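Local structure of uncharacterized protein (Bacteroides ovatus CL02T12C04, 6PTM) at residues Asn524-Ala527 with Asn531-Pro534. The protein is probably a glycoside hydrolase of family GH42 that acts as an exo-carrageenase, trimming sugar units from the ends of carrageenan chains. Residues are numbered along the deposited sequence; the frame is centred on the assembly and turned at random.
Sequences NGYA and NHQP
Tyr526 and Ala527 lie against Asn531 and His532 within one loop, with the CA atoms of Tyr526 and Asn531 7.0 Å apart and no hydrogen bond between 524-527 and 531-534. The contact is buried and carried mainly by side chains, with the backbone of Ala527 against His532. Tyr526 reaches across the gap because its CG lies anti to the backbone N (chi1 -170°). The CD1-CE1 side of the phenol lies obliquely against Asn531 CB and its amide. Tyr526 CE1 touches Asn531 CB at 3.5 Å, and the amide plane of Asn531 is tilted 32° from the ring. The amide itself is held from outside the two segments. Asn531 ND2 hydrogen-bonds Ser529 OG and more weakly Tyr508 O, while Asn531 OD1 takes a weak bond from Cys510 N. These bonds should limit rotation of the amide beside the ring.

Tyr526 CE2 lies 3.8 Å from His532 NE2. The two rings meet obliquely, with centroids 5.2 Å apart and planes at 73°. The imidazole also extends to Ala527, where His532 CE1 packs 3.6 Å from Ala527 CA. His532 ND1 accepts a hydrogen bond from Ala528 N, which probably helps set the rotation of the ring.

The same side chains pack this loop against helices 92-100, through Asn98 and Phe99, and 109-139, through Leu116 and Glu120. The loop follows strand 503-506 and leads through Gln533, the N-cap, into helix 534-549, consistent with the last beta-alpha connection of the (beta/alpha)8 barrel of GH42 enzymes.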
loop_
_atom_site.group_PDB
_atom_site.type_symbol
_atom_site.label_atom_id
_atom_site.label_comp_id
_atom_site.label_asym_id
_atom_site.label_seq_id
_atom_site.Cartn_x
_atom_site.Cartn_y
_atom_site.Cartn_z
ATOM N N ASN A 524 6.695 -16.892 -13.702
ATOM C CA ASN A 524 7.087 -15.631 -14.416
ATOM C C ASN A 524 7.876 -14.686 -13.486
ATOM O O ASN A 524 8.634 -13.845 -14.020
ATOM C CB ASN A 524 5.895 -14.933 -15.099
ATOM C CG ASN A 524 5.809 -13.424 -14.896
ATOM O OD1 ASN A 524 5.431 -12.914 -13.836
ATOM N ND2 ASN A 524 6.181 -12.686 -15.918
ATOM N N GLY A 525 7.738 -14.815 -12.165
ATOM C CA GLY A 525 8.138 -13.759 -11.214
ATOM C C GLY A 525 9.621 -13.755 -10.873
ATOM O O GLY A 525 10.102 -12.706 -10.320
ATOM N N TYR A 526 10.350 -14.841 -11.169
ATOM C CA TYR A 526 11.633 -15.146 -10.478
ATOM C C TYR A 526 12.819 -14.421 -11.124
ATOM O O TYR A 526 13.533 -13.701 -10.400
ATOM C CB TYR A 526 11.897 -16.645 -10.388
ATOM C CG TYR A 526 13.053 -17.007 -9.485
ATOM C CD1 TYR A 526 13.003 -16.777 -8.111
ATOM C CD2 TYR A 526 14.194 -17.611 -10.003
ATOM C CE1 TYR A 526 14.059 -17.134 -7.284
ATOM C CE2 TYR A 526 15.244 -17.993 -9.183
ATOM C CZ TYR A 526 15.183 -17.754 -7.818
ATOM O OH TYR A 526 16.226 -18.129 -7.010
ATOM N N ALA A 527 13.081 -14.624 -12.415
ATOM C CA ALA A 527 14.346 -14.125 -13.017
ATOM C C ALA A 527 14.369 -12.582 -12.961
ATOM O O ALA A 527 13.318 -11.944 -13.268
ATOM C CB ALA A 527 14.525 -14.678 -14.407
ATOM N N ASN A 531 15.743 -11.656 -6.120
ATOM C CA ASN A 531 16.452 -12.947 -5.923
ATOM C C ASN A 531 17.776 -12.954 -6.724
ATOM O O ASN A 531 18.624 -13.846 -6.448
ATOM C CB ASN A 531 15.558 -14.128 -6.266
ATOM C CG ASN A 531 14.372 -14.203 -5.334
ATOM O OD1 ASN A 531 14.498 -14.720 -4.205
ATOM N ND2 ASN A 531 13.220 -13.768 -5.827
ATOM N N HIS A 532 17.957 -12.005 -7.651
ATOM C CA HIS A 532 19.187 -11.821 -8.463
ATOM C C HIS A 532 19.841 -10.452 -8.236
ATOM O O HIS A 532 20.699 -10.052 -9.079
ATOM C CB HIS A 532 18.845 -12.005 -9.959
ATOM C CG HIS A 532 18.372 -13.384 -10.268
ATOM N ND1 HIS A 532 17.614 -13.688 -11.373
ATOM C CD2 HIS A 532 18.596 -14.554 -9.630
ATOM C CE1 HIS A 532 17.380 -14.992 -11.389
ATOM N NE2 HIS A 532 17.966 -15.543 -10.326
ATOM N N GLN A 533 19.500 -9.729 -7.172
ATOM C CA GLN A 533 19.920 -8.295 -7.048
ATOM C C GLN A 533 20.396 -7.987 -5.629
ATOM O O GLN A 533 19.651 -7.442 -4.799
ATOM C CB GLN A 533 18.777 -7.361 -7.426
ATOM C CG GLN A 533 18.235 -7.561 -8.826
ATOM C CD GLN A 533 16.911 -6.859 -9.011
ATOM O OE1 GLN A 533 16.063 -6.859 -8.101
ATOM N NE2 GLN A 533 16.730 -6.264 -10.193
ATOM N N PRO A 534 21.684 -8.268 -5.337
ATOM C CA PRO A 534 22.239 -8.043 -3.996
ATOM C C PRO A 534 22.057 -6.607 -3.478
ATOM O O PRO A 534 21.821 -6.475 -2.325
ATOM C CB PRO A 534 23.730 -8.384 -4.139
ATOM C CG PRO A 534 23.779 -9.296 -5.352
ATOM C CD PRO A 534 22.683 -8.799 -6.278
#